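Long-range contacts in putative P450-like enzyme (Streptomyces himastatinicus ATCC 53653, PDB 5Z9I), which binds heme b and is probably a cytochrome P450-like monooxygenase of bacterial secondary metabolism: residues K52-D57 / R289-E294; S56-L61 / D305-V310; P283-G288 / D386-A391; I70-F75 / N223-S228. The protein carries 1 engineered substitution. One frame throughout, in Å; residues are numbered along the deposited sequence.

Contact 1: K52-D57 / R289-E294. With HEM (protoporphyrin IX containing Fe), chain B.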
# COMPACT_ATOMS: atom_id res chain seq x y z
N LYS A 52 -9.95 16.61 -11.27
CA LYS A 52 -9.77 17.96 -11.81
C LYS A 52 -10.00 19.06 -10.75
O LYS A 52 -9.44 20.14 -10.86
CB LYS A 52 -10.68 18.18 -13.03
CG LYS A 52 -10.31 17.23 -14.19
CD LYS A 52 -11.27 17.30 -15.38
CE LYS A 52 -10.51 17.80 -16.61
NZ LYS A 52 -11.28 17.68 -17.88
N VAL A 53 -10.80 18.79 -9.73
CA VAL A 53 -10.87 19.71 -8.60
C VAL A 53 -10.03 19.18 -7.44
O VAL A 53 -9.37 19.96 -6.74
CB VAL A 53 -12.33 19.97 -8.14
CG1 VAL A 53 -13.06 18.70 -8.03
CG2 VAL A 53 -12.37 20.67 -6.81
N PHE A 54 -10.02 17.86 -7.24
CA PHE A 54 -9.23 17.28 -6.15
C PHE A 54 -7.95 16.66 -6.68
O PHE A 54 -7.91 15.49 -7.05
CB PHE A 54 -10.07 16.27 -5.37
CG PHE A 54 -11.29 16.87 -4.76
CD1 PHE A 54 -11.21 17.64 -3.61
CD2 PHE A 54 -12.52 16.70 -5.35
CE1 PHE A 54 -12.33 18.21 -3.05
CE2 PHE A 54 -13.66 17.26 -4.79
CZ PHE A 54 -13.56 18.02 -3.64
N SER A 55 -6.91 17.48 -6.70
CA SER A 55 -5.62 17.17 -7.31
C SER A 55 -4.81 16.21 -6.46
O SER A 55 -4.89 16.26 -5.23
CB SER A 55 -4.84 18.47 -7.53
OG SER A 55 -3.49 18.22 -7.88
N SER A 56 -4.02 15.35 -7.11
CA SER A 56 -3.10 14.48 -6.38
C SER A 56 -1.72 15.15 -6.21
O SER A 56 -0.78 14.58 -5.62
CB SER A 56 -2.95 13.12 -7.08
OG SER A 56 -4.11 12.29 -6.90
N ASP A 57 -1.60 16.37 -6.71
CA ASP A 57 -0.33 17.11 -6.67
C ASP A 57 -0.22 17.85 -5.34
O ASP A 57 -0.18 19.08 -5.28
CB ASP A 57 -0.23 18.07 -7.86
CG ASP A 57 1.07 18.86 -7.88
OD1 ASP A 57 1.98 18.56 -7.07
OD2 ASP A 57 1.17 19.76 -8.72
N ARG A 289 -5.28 14.73 -0.92
CA ARG A 289 -5.68 15.50 -2.09
C ARG A 289 -5.49 16.99 -1.81
O ARG A 289 -5.46 17.41 -0.64
CB ARG A 289 -7.14 15.21 -2.46
CG ARG A 289 -7.39 13.79 -3.01
CD ARG A 289 -6.50 13.50 -4.22
NE ARG A 289 -6.88 12.28 -4.91
CZ ARG A 289 -6.29 11.10 -4.74
NH1 ARG A 289 -5.27 10.96 -3.91
NH2 ARG A 289 -6.71 10.05 -5.43
N ALA A 290 -5.37 17.79 -2.86
CA ALA A 290 -5.32 19.26 -2.74
C ALA A 290 -6.41 19.89 -3.61
O ALA A 290 -6.59 19.51 -4.75
CB ALA A 290 -3.94 19.79 -3.14
N THR A 291 -7.16 20.86 -3.08
CA THR A 291 -8.25 21.41 -3.89
C THR A 291 -7.76 22.49 -4.84
O THR A 291 -6.96 23.34 -4.47
CB THR A 291 -9.38 21.99 -3.02
OG1 THR A 291 -8.83 22.94 -2.10
CG2 THR A 291 -10.08 20.89 -2.25
N ASN A 292 -8.25 22.44 -6.08
CA ASN A 292 -7.88 23.42 -7.10
C ASN A 292 -8.80 24.62 -7.09
O ASN A 292 -8.40 25.71 -7.47
CB ASN A 292 -7.87 22.78 -8.49
CG ASN A 292 -6.72 21.82 -8.70
OD1 ASN A 292 -5.66 21.96 -8.09
ND2 ASN A 292 -6.92 20.85 -9.57
N SER A 293 -10.04 24.41 -6.67
CA SER A 293 -11.00 25.49 -6.52
C SER A 293 -11.79 25.32 -5.22
O SER A 293 -11.62 24.31 -4.51
CB SER A 293 -11.97 25.53 -7.71
OG SER A 293 -12.89 24.45 -7.65
N GLU A 294 -12.64 26.30 -4.91
CA GLU A 294 -13.59 26.15 -3.80
C GLU A 294 -14.61 25.06 -4.09
O GLU A 294 -15.11 24.95 -5.21
CB GLU A 294 -14.32 27.46 -3.51
CG GLU A 294 -13.76 28.25 -2.34
CD GLU A 294 -14.80 29.12 -1.66
OE1 GLU A 294 -16.01 28.92 -1.92
OE2 GLU A 294 -14.42 30.00 -0.85
CHA HEM B . -2.01 3.33 -5.90
CHB HEM B . -3.23 0.77 -2.12
CHC HEM B . -0.30 -2.72 -3.57
CHD HEM B . 1.42 0.20 -6.85
C1A HEM B . -2.63 2.89 -4.79
C2A HEM B . -3.62 3.60 -4.15
C3A HEM B . -3.94 2.89 -3.08
C4A HEM B . -3.16 1.76 -3.06
CMA HEM B . -4.96 3.21 -2.05
CAA HEM B . -4.20 4.92 -4.60
CBA HEM B . -3.64 6.15 -3.93
CGA HEM B . -4.32 7.43 -4.32
O1A HEM B . -3.82 8.49 -4.07
O2A HEM B . -5.38 7.45 -4.89
C1B HEM B . -2.52 -0.42 -2.22
C2B HEM B . -2.67 -1.45 -1.31
C3B HEM B . -1.86 -2.42 -1.71
C4B HEM B . -1.22 -1.97 -2.90
CMB HEM B . -3.56 -1.43 -0.13
CAB HEM B . -1.63 -3.76 -1.18
CBB HEM B . -2.37 -4.33 -0.29
C1C HEM B . 0.44 -2.24 -4.60
C2C HEM B . 1.42 -2.90 -5.27
C3C HEM B . 1.92 -2.05 -6.18
C4C HEM B . 1.22 -0.88 -6.05
CMC HEM B . 1.85 -4.28 -5.00
CAC HEM B . 2.93 -2.23 -7.20
CBC HEM B . 3.45 -3.36 -7.55
C1D HEM B . 0.59 1.28 -6.83
C2D HEM B . 0.80 2.37 -7.72
C3D HEM B . -0.14 3.22 -7.48
C4D HEM B . -0.94 2.66 -6.42
CMD HEM B . 1.88 2.51 -8.74
CAD HEM B . -0.30 4.54 -8.16
CBD HEM B . -1.33 4.54 -9.25
CGD HEM B . -1.62 5.90 -9.79
O1D HEM B . -1.43 6.92 -9.19
O2D HEM B . -2.07 6.00 -10.88
NA HEM B . -2.35 1.77 -4.11
NB HEM B . -1.66 -0.77 -3.14
NC HEM B . 0.33 -1.02 -5.08
ND HEM B . -0.45 1.50 -6.07
FE HEM B . -1.12 0.40 -4.74
O HOH W 1 -9.31 13.17 -6.63
O HOH W 2 0.20 1.38 -2.81

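Contact 2: S56-L61 / D305-V310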
# COMPACT_ATOMS: atom_id res chain seq x y z
N SER A 56 -4.02 15.35 -7.11
CA SER A 56 -3.10 14.48 -6.38
C SER A 56 -1.72 15.15 -6.21
O SER A 56 -0.78 14.58 -5.62
CB SER A 56 -2.95 13.12 -7.08
OG SER A 56 -4.11 12.29 -6.90
N ASP A 57 -1.60 16.37 -6.71
CA ASP A 57 -0.33 17.11 -6.67
C ASP A 57 -0.22 17.85 -5.34
O ASP A 57 -0.18 19.08 -5.28
CB ASP A 57 -0.23 18.07 -7.86
CG ASP A 57 1.07 18.86 -7.88
OD1 ASP A 57 1.98 18.56 -7.07
OD2 ASP A 57 1.17 19.76 -8.72
N THR A 58 -0.11 17.08 -4.27
CA THR A 58 -0.14 17.58 -2.91
C THR A 58 1.05 18.50 -2.56
O THR A 58 0.91 19.44 -1.77
CB THR A 58 -0.21 16.37 -1.97
OG1 THR A 58 -1.59 16.04 -1.76
CG2 THR A 58 0.48 16.64 -0.66
N MET A 59 2.21 18.26 -3.17
CA MET A 59 3.44 18.97 -2.83
C MET A 59 3.41 20.43 -3.26
O MET A 59 4.17 21.25 -2.73
CB MET A 59 4.66 18.26 -3.45
CG MET A 59 6.01 18.98 -3.23
SD MET A 59 7.46 18.05 -3.81
CE MET A 59 7.31 16.59 -2.78
N ARG A 60 2.53 20.77 -4.20
CA ARG A 60 2.43 22.15 -4.63
C ARG A 60 1.96 23.03 -3.47
O ARG A 60 2.15 24.24 -3.48
CB ARG A 60 1.49 22.28 -5.83
CG ARG A 60 0.08 22.67 -5.51
CD ARG A 60 -0.68 23.09 -6.77
NE ARG A 60 -2.02 23.56 -6.45
CZ ARG A 60 -3.06 22.75 -6.23
NH1 ARG A 60 -2.89 21.43 -6.29
NH2 ARG A 60 -4.24 23.26 -5.95
N LEU A 61 1.37 22.41 -2.45
CA LEU A 61 0.97 23.15 -1.27
C LEU A 61 2.08 23.18 -0.22
O LEU A 61 2.01 23.97 0.72
CB LEU A 61 -0.31 22.55 -0.67
CG LEU A 61 -1.58 22.53 -1.54
CD1 LEU A 61 -2.76 22.19 -0.68
CD2 LEU A 61 -1.82 23.85 -2.27
N ASP A 305 -6.91 25.64 -2.74
CA ASP A 305 -5.53 25.40 -2.32
C ASP A 305 -5.44 24.90 -0.87
O ASP A 305 -4.62 25.38 -0.08
CB ASP A 305 -4.67 26.66 -2.48
CG ASP A 305 -4.53 27.09 -3.94
OD1 ASP A 305 -4.34 26.21 -4.81
OD2 ASP A 305 -4.63 28.31 -4.21
N GLN A 306 -6.29 23.93 -0.54
CA GLN A 306 -6.32 23.32 0.78
C GLN A 306 -5.87 21.86 0.71
O GLN A 306 -6.15 21.19 -0.28
CB GLN A 306 -7.72 23.40 1.37
CG GLN A 306 -8.19 24.81 1.60
CD GLN A 306 -7.33 25.53 2.61
OE1 GLN A 306 -7.25 25.12 3.76
NE2 GLN A 306 -6.67 26.58 2.17
N LEU A 307 -5.19 21.39 1.74
CA LEU A 307 -4.87 19.96 1.84
C LEU A 307 -6.06 19.22 2.41
O LEU A 307 -6.61 19.60 3.44
CB LEU A 307 -3.64 19.70 2.72
CG LEU A 307 -3.34 18.20 2.95
CD1 LEU A 307 -3.00 17.48 1.64
CD2 LEU A 307 -2.24 17.98 3.98
N LEU A 308 -6.47 18.16 1.73
CA LEU A 308 -7.62 17.38 2.17
C LEU A 308 -7.18 15.93 2.32
O LEU A 308 -6.53 15.38 1.44
CB LEU A 308 -8.78 17.52 1.18
CG LEU A 308 -10.13 16.85 1.43
CD1 LEU A 308 -11.25 17.61 0.77
CD2 LEU A 308 -10.08 15.49 0.86
N LEU A 309 -7.52 15.32 3.45
CA LEU A 309 -7.22 13.91 3.64
C LEU A 309 -8.49 13.07 3.51
O LEU A 309 -9.47 13.28 4.23
CB LEU A 309 -6.54 13.68 4.99
CG LEU A 309 -5.36 14.62 5.23
CD1 LEU A 309 -4.68 14.28 6.55
CD2 LEU A 309 -4.37 14.59 4.06
N VAL A 310 -8.46 12.13 2.58
CA VAL A 310 -9.61 11.27 2.32
C VAL A 310 -9.40 9.94 3.06
O VAL A 310 -8.53 9.14 2.67
CB VAL A 310 -9.77 10.99 0.81
CG1 VAL A 310 -11.00 10.16 0.57
CG2 VAL A 310 -9.83 12.27 0.02

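Contact 3: P283-G288 / D386-A391. With HEM (protoporphyrin IX containing Fe), chain B.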
# COMPACT_ATOMS: atom_id res chain seq x y z
N PRO A 283 -4.79 -1.23 4.80
CA PRO A 283 -3.34 -0.99 4.83
C PRO A 283 -2.99 0.44 4.41
O PRO A 283 -2.10 1.03 4.99
CB PRO A 283 -2.79 -2.03 3.85
CG PRO A 283 -3.82 -3.18 3.93
CD PRO A 283 -5.14 -2.44 4.03
N ILE A 284 -3.68 0.97 3.40
CA ILE A 284 -3.69 2.40 3.19
C ILE A 284 -5.07 2.92 3.57
O ILE A 284 -6.06 2.63 2.88
CB ILE A 284 -3.40 2.79 1.73
CG1 ILE A 284 -1.99 2.34 1.33
CG2 ILE A 284 -3.52 4.31 1.57
CD1 ILE A 284 -0.90 2.99 2.16
N CYS A 285 -5.15 3.68 4.66
CA CYS A 285 -6.45 4.10 5.16
C CYS A 285 -6.73 5.61 4.99
O CYS A 285 -7.77 6.10 5.44
CB CYS A 285 -6.57 3.72 6.63
SG CYS A 285 -5.42 4.61 7.67
N GLY A 286 -5.79 6.33 4.39
CA GLY A 286 -5.98 7.73 4.07
C GLY A 286 -5.15 8.10 2.85
O GLY A 286 -4.02 7.63 2.73
N VAL A 287 -5.70 8.90 1.93
CA VAL A 287 -4.92 9.46 0.83
C VAL A 287 -5.10 10.97 0.74
O VAL A 287 -6.17 11.51 1.03
CB VAL A 287 -5.25 8.81 -0.54
CG1 VAL A 287 -5.09 7.28 -0.47
CG2 VAL A 287 -6.63 9.23 -1.03
N GLY A 288 -4.04 11.66 0.34
CA GLY A 288 -4.03 13.11 0.32
C GLY A 288 -4.51 13.66 -1.00
O GLY A 288 -4.21 13.13 -2.06
N ASP A 386 -1.36 7.15 8.00
CA ASP A 386 -2.17 6.80 6.83
C ASP A 386 -2.14 5.30 6.51
O ASP A 386 -2.61 4.88 5.45
CB ASP A 386 -1.71 7.63 5.62
CG ASP A 386 -0.28 7.34 5.21
OD1 ASP A 386 0.53 6.98 6.10
OD2 ASP A 386 0.04 7.44 3.99
N ALA A 387 -1.63 4.49 7.43
CA ALA A 387 -1.63 3.04 7.26
C ALA A 387 -2.23 2.34 8.49
O ALA A 387 -1.76 2.53 9.61
CB ALA A 387 -0.19 2.52 7.00
N SER A 388 -3.28 1.55 8.27
CA SER A 388 -3.89 0.78 9.36
C SER A 388 -3.48 -0.68 9.25
O SER A 388 -3.92 -1.39 8.33
CB SER A 388 -5.42 0.88 9.34
OG SER A 388 -5.87 2.20 9.62
N GLY A 389 -2.66 -1.13 10.19
CA GLY A 389 -2.26 -2.52 10.16
C GLY A 389 -1.10 -2.91 11.05
O GLY A 389 -0.39 -2.06 11.61
N VAL A 390 -0.93 -4.22 11.15
CA VAL A 390 0.06 -4.87 12.00
C VAL A 390 1.51 -4.53 11.64
O VAL A 390 1.92 -4.67 10.49
CB VAL A 390 -0.18 -6.41 11.93
CG1 VAL A 390 1.02 -7.19 12.31
CG2 VAL A 390 -1.36 -6.80 12.79
N ALA A 391 2.29 -4.07 12.62
CA ALA A 391 3.72 -3.87 12.43
C ALA A 391 4.50 -5.12 12.85
O ALA A 391 5.52 -5.46 12.25
CB ALA A 391 4.21 -2.65 13.22
CHA HEM B . -2.01 3.33 -5.90
CHB HEM B . -3.23 0.77 -2.12
CHC HEM B . -0.30 -2.72 -3.57
CHD HEM B . 1.42 0.20 -6.85
C1A HEM B . -2.63 2.89 -4.79
C2A HEM B . -3.62 3.60 -4.15
C3A HEM B . -3.94 2.89 -3.08
C4A HEM B . -3.16 1.76 -3.06
CMA HEM B . -4.96 3.21 -2.05
CAA HEM B . -4.20 4.92 -4.60
CBA HEM B . -3.64 6.15 -3.93
CGA HEM B . -4.32 7.43 -4.32
O1A HEM B . -3.82 8.49 -4.07
O2A HEM B . -5.38 7.45 -4.89
C1B HEM B . -2.52 -0.42 -2.22
C2B HEM B . -2.67 -1.45 -1.31
C3B HEM B . -1.86 -2.42 -1.71
C4B HEM B . -1.22 -1.97 -2.90
CMB HEM B . -3.56 -1.43 -0.13
CAB HEM B . -1.63 -3.76 -1.18
CBB HEM B . -2.37 -4.33 -0.29
C1C HEM B . 0.44 -2.24 -4.60
C2C HEM B . 1.42 -2.90 -5.27
C3C HEM B . 1.92 -2.05 -6.18
C4C HEM B . 1.22 -0.88 -6.05
CMC HEM B . 1.85 -4.28 -5.00
CAC HEM B . 2.93 -2.23 -7.20
CBC HEM B . 3.45 -3.36 -7.55
C1D HEM B . 0.59 1.28 -6.83
C2D HEM B . 0.80 2.37 -7.72
C3D HEM B . -0.14 3.22 -7.48
C4D HEM B . -0.94 2.66 -6.42
CMD HEM B . 1.88 2.51 -8.74
CAD HEM B . -0.30 4.54 -8.16
CBD HEM B . -1.33 4.54 -9.25
CGD HEM B . -1.62 5.90 -9.79
O1D HEM B . -1.43 6.92 -9.19
O2D HEM B . -2.07 6.00 -10.88
NA HEM B . -2.35 1.77 -4.11
NB HEM B . -1.66 -0.77 -3.14
NC HEM B . 0.33 -1.02 -5.08
ND HEM B . -0.45 1.50 -6.07
FE HEM B . -1.12 0.40 -4.74
O HOH W 3 -1.56 7.60 1.54
O HOH W 2 0.20 1.38 -2.81

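Contact 4: I70-F75 / N223-S228. With HEM (protoporphyrin IX containing Fe), chain B.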
# COMPACT_ATOMS: atom_id res chain seq x y z
N ILE A 70 13.79 14.99 -8.86
CA ILE A 70 13.45 14.03 -7.83
C ILE A 70 12.00 13.51 -7.95
O ILE A 70 11.72 12.41 -7.49
CB ILE A 70 13.65 14.64 -6.40
CG1 ILE A 70 15.07 15.20 -6.25
CG2 ILE A 70 13.41 13.59 -5.30
CD1 ILE A 70 16.14 14.12 -6.37
N VAL A 71 11.06 14.27 -8.53
CA VAL A 71 9.67 13.79 -8.50
C VAL A 71 9.17 13.42 -9.90
O VAL A 71 8.10 12.85 -10.06
CB VAL A 71 8.72 14.84 -7.88
CG1 VAL A 71 9.04 15.05 -6.38
CG2 VAL A 71 8.80 16.15 -8.65
N GLU A 72 10.00 13.77 -10.88
CA GLU A 72 9.85 13.46 -12.30
C GLU A 72 9.36 12.05 -12.58
O GLU A 72 10.08 11.12 -12.27
CB GLU A 72 11.22 13.63 -12.96
CG GLU A 72 11.23 14.35 -14.23
CD GLU A 72 12.61 14.38 -14.85
OE1 GLU A 72 12.68 14.69 -16.06
OE2 GLU A 72 13.62 14.12 -14.16
N GLY A 73 8.19 11.90 -13.18
CA GLY A 73 7.68 10.58 -13.50
C GLY A 73 6.90 9.89 -12.38
O GLY A 73 6.33 8.83 -12.60
N ASP A 74 6.87 10.46 -11.19
CA ASP A 74 6.06 9.85 -10.13
C ASP A 74 4.58 10.19 -10.35
O ASP A 74 4.09 11.20 -9.83
CB ASP A 74 6.51 10.32 -8.74
CG ASP A 74 5.68 9.68 -7.62
OD1 ASP A 74 4.95 8.69 -7.90
OD2 ASP A 74 5.76 10.17 -6.47
N PHE A 75 3.88 9.33 -11.09
CA PHE A 75 2.53 9.65 -11.51
C PHE A 75 1.47 9.59 -10.38
O PHE A 75 0.35 10.09 -10.59
CB PHE A 75 2.12 8.75 -12.67
CG PHE A 75 2.28 7.27 -12.40
CD1 PHE A 75 3.53 6.64 -12.52
CD2 PHE A 75 1.19 6.49 -12.06
CE1 PHE A 75 3.68 5.29 -12.28
CE2 PHE A 75 1.32 5.13 -11.82
CZ PHE A 75 2.56 4.52 -11.93
N ASN A 223 12.72 8.70 -19.66
CA ASN A 223 14.15 8.82 -19.47
C ASN A 223 14.55 8.08 -18.18
O ASN A 223 13.71 7.63 -17.47
CB ASN A 223 14.63 10.25 -19.53
CG ASN A 223 14.06 11.11 -18.43
OD1 ASN A 223 13.96 10.70 -17.30
ND2 ASN A 223 13.74 12.33 -18.76
N ASP A 224 15.83 7.97 -17.89
CA ASP A 224 16.28 7.22 -16.72
C ASP A 224 15.90 7.86 -15.39
O ASP A 224 15.80 7.17 -14.37
CB ASP A 224 17.80 7.02 -16.78
CG ASP A 224 18.22 6.10 -17.91
OD1 ASP A 224 17.33 5.48 -18.53
OD2 ASP A 224 19.44 5.96 -18.14
N SER A 225 15.69 9.17 -15.37
CA SER A 225 15.32 9.83 -14.12
C SER A 225 13.87 9.47 -13.74
O SER A 225 13.60 9.09 -12.59
CB SER A 225 15.50 11.34 -14.21
OG SER A 225 15.24 11.94 -12.95
N GLN A 226 12.97 9.59 -14.71
CA GLN A 226 11.58 9.14 -14.59
C GLN A 226 11.48 7.66 -14.23
O GLN A 226 10.71 7.27 -13.36
CB GLN A 226 10.82 9.38 -15.91
CG GLN A 226 10.56 10.84 -16.26
CD GLN A 226 9.98 10.98 -17.67
OE1 GLN A 226 10.55 10.47 -18.64
NE2 GLN A 226 8.83 11.66 -17.78
N ILE A 227 12.25 6.83 -14.94
CA ILE A 227 12.26 5.40 -14.71
C ILE A 227 12.68 5.12 -13.26
O ILE A 227 12.01 4.37 -12.56
CB ILE A 227 13.19 4.68 -15.70
CG1 ILE A 227 12.59 4.74 -17.11
CG2 ILE A 227 13.43 3.23 -15.28
CD1 ILE A 227 13.47 4.17 -18.20
N SER A 228 13.75 5.77 -12.81
CA SER A 228 14.22 5.62 -11.43
C SER A 228 13.18 6.02 -10.38
O SER A 228 13.04 5.34 -9.37
CB SER A 228 15.50 6.44 -11.21
OG SER A 228 16.53 5.99 -12.09
CHA HEM B . -2.01 3.33 -5.90
CHB HEM B . -3.23 0.77 -2.12
CHC HEM B . -0.30 -2.72 -3.57
CHD HEM B . 1.42 0.20 -6.85
C1A HEM B . -2.63 2.89 -4.79
C2A HEM B . -3.62 3.60 -4.15
C3A HEM B . -3.94 2.89 -3.08
C4A HEM B . -3.16 1.76 -3.06
CMA HEM B . -4.96 3.21 -2.05
CAA HEM B . -4.20 4.92 -4.60
CBA HEM B . -3.64 6.15 -3.93
CGA HEM B . -4.32 7.43 -4.32
O1A HEM B . -3.82 8.49 -4.07
O2A HEM B . -5.38 7.45 -4.89
C1B HEM B . -2.52 -0.42 -2.22
C2B HEM B . -2.67 -1.45 -1.31
C3B HEM B . -1.86 -2.42 -1.71
C4B HEM B . -1.22 -1.97 -2.90
CMB HEM B . -3.56 -1.43 -0.13
CAB HEM B . -1.63 -3.76 -1.18
CBB HEM B . -2.37 -4.33 -0.29
C1C HEM B . 0.44 -2.24 -4.60
C2C HEM B . 1.42 -2.90 -5.27
C3C HEM B . 1.92 -2.05 -6.18
C4C HEM B . 1.22 -0.88 -6.05
CMC HEM B . 1.85 -4.28 -5.00
CAC HEM B . 2.93 -2.23 -7.20
CBC HEM B . 3.45 -3.36 -7.55
C1D HEM B . 0.59 1.28 -6.83
C2D HEM B . 0.80 2.37 -7.72
C3D HEM B . -0.14 3.22 -7.48
C4D HEM B . -0.94 2.66 -6.42
CMD HEM B . 1.88 2.51 -8.74
CAD HEM B . -0.30 4.54 -8.16
CBD HEM B . -1.33 4.54 -9.25
CGD HEM B . -1.62 5.90 -9.79
O1D HEM B . -1.43 6.92 -9.19
O2D HEM B . -2.07 6.00 -10.88
NA HEM B . -2.35 1.77 -4.11
NB HEM B . -1.66 -0.77 -3.14
NC HEM B . 0.33 -1.02 -5.08
ND HEM B . -0.45 1.50 -6.07
FE HEM B . -1.12 0.40 -4.74
O HOH W 4 7.36 13.79 -15.87
O HOH W 2 0.20 1.38 -2.81

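Contact 1: K52-D57 / R289-E294
V53 O takes one hydrogen bond, from N292 N at 2.8 Å, and a CA-H...O contact from T291 CA at 3.4 Å, just where strand 287-291 ends. The N292 amide also reaches back: its ND2 donates to K52 O at 2.9 Å, from above the carbonyl plane. Further along, S55 and A290 form an antiparallel hydrogen-bonded pair, and S55 N meets A290 O at 2.8 Å. Strand 54-55 is an outermost strand of the mixed five-stranded sheet, laid against strand 287-291 beside the heme. F54 and T291 are a non-hydrogen-bonded pair. Their side chains run side by side, T291 CG2 being 3.6 Å from F54 CE1. The T291 hydroxyl turns instead to P303, and the S55 hydroxyl to D79. R289 leads to the heme. Its chain bends at chi2 (-56°), and the guanidinium meets one propionate with two nitrogens: NH1 donates to HEM O1A at 2.9 Å and NH2 to HEM O2A at 3.0 Å. S56 OG sits over one face of that guanidinium, 3.3 Å from R289 CZ. A water joins R289 NE to F54 O, which would further fix the rotation of the group.

Contact 2: S56-L61 / D305-V310
L61 packs tightly on the backbone of the partner strand's entrance. Its CD1 lies 3.4 Å from Q306 C and about as close to L307 N, so the methyl rests on the peptide link between Q306 and L307. The other methyl, CD2, comes 4.0 Å from D305 CB. With chi1 at -61°, CG stands anti to the carbonyl carbon, and both branches are turned to segment 305-310. Cutting L61 back to an alanine is likely to leave the Q306-L307 peptide without its apolar cover and to open a gap between the loop and the strand. T58 adds a lighter touch: its OG1 is 4.0 Å from L307 CD1.

The solvent side is looser and rests on charge. R60 and D305 are both exposed. R60 NH2 donates to D305 OD1 at 3.2 Å in a salt bridge of one bond. The two side chains cross at about a right angle, and their flat groups are turned 70° apart, so they do not pair as a flat, two-bond fork. The oxygen lies near the guanidinium edge, 19° out of its plane. L61 CD2 lies off-centre over one face of the same guanidinium. R60 NH2 has a further, weak bond to T291 O.

Residues 58-61 form a 3-10 turn, which follows an inverse gamma turn centred on D57. This loop leads on from strand 54-55. Both R60 and L61 also touch A290 of strand 287-291. That strand pairs with 307-310, which strand 35-38 flanks on its other edge, while helix 41-48 packs on L308 and V310.

Contact 3: P283-G288 / D386-A391
A backbone hydrogen bond runs from C285 N to D386 O, at 2.9 Å. The donor stands 45° out of the carbonyl plane. A water makes a further link, donating to G286 O and to D386 OD2. CA-H...O contacts extend this pairing. A387 CA lies 3.1 Å from P283 O, and I284 CA is 3.5 Å from D386 O. C285 SG sits in the cramped site between its backbone N and carbonyl carbon (chi1 66°), which brings it 3.1 Å from S388 OG.

Strands 380-381 and 390-396 are antiparallel neighbours, and D386 lies in the chain that joins them. In P450 enzymes this connection and the segment that follows helix 270-280 often line the substrate pocket. The place of I284 in the heme pocket is consistent with that role.

Apolar contacts face the heme. I284 CG1 is 4.0 Å from HEM CHB, and its CG2 is 4.0 Å from HEM CMA. I284 is on the same side of the porphyrin as the iron-bound water. With an alanine in place of I284, the CHB and CMA edge of the heme would probably lose its apolar neighbour. V287 CG1 packs against the propionate chain, 3.9 Å from HEM CBA. P283 CB lies near HEM CMB, and P283 also touches M244 of helix 224-255.

Contact 4: I70-F75 / N223-S228
The side chains of E72 and N223 cross at about a right angle, and their carboxylate and amide planes are 64° apart. E72 OE1 and N223 ND2 remain 3.7 Å from each other. S225 OG donates to E72 OE2 at 3.0 Å, on the anti side and 34° out of the carboxylate plane. The strongest partner of this hydroxyl is R190 of helix 173-202. A third flat group, the F75 ring, has HEM O2D at its edge, 3.5 Å from F75 CD2.

N223 and Q226 form a capping box at the helix start: N223 OD1 accepts from Q226 N, and Q226 OE1 from N223 N. Q226 CG stands beside its own backbone N (chi1 -69°), and from there the extended chain brings the amide to N223. Its CG lies 4.0 Å from G73 CA. Q226 CA points its hydrogen at E72 O, 3.4 Å away. G73 lies in the type II turn V71-D74, and a CB on it would clash with Q226 CB.

N229 ND2 also bonds E72 O, and D74 salt-bridges to R233. The turn therefore clasps the first turns of helix 224-255, the long helix that runs across the heme in P450 enzymes. I70 leans on helix 173-202, while Q226 and F75 pack on helix 82-93 beside the heme.

From the N terminus, residues 52-61 open both contact 1 and contact 2. Contact 1 closes its loop at 289-294 and contact 2 at 305-310. They share S56 and D57, and their later strands are neighbours in one sheet. Contact 4 lies wholly within both loops, closing from 70-75 to 223-228, and ties a turn to the start of helix 224-255. Contact 3 comes in series after contact 4 and crosses contacts 1 and 2: it begins at 283-288 and closes last, at 386-391. It joins the start of strand 287-291 to the C-terminal sheet. Contacts 1, 3 and 4 each reach the heme.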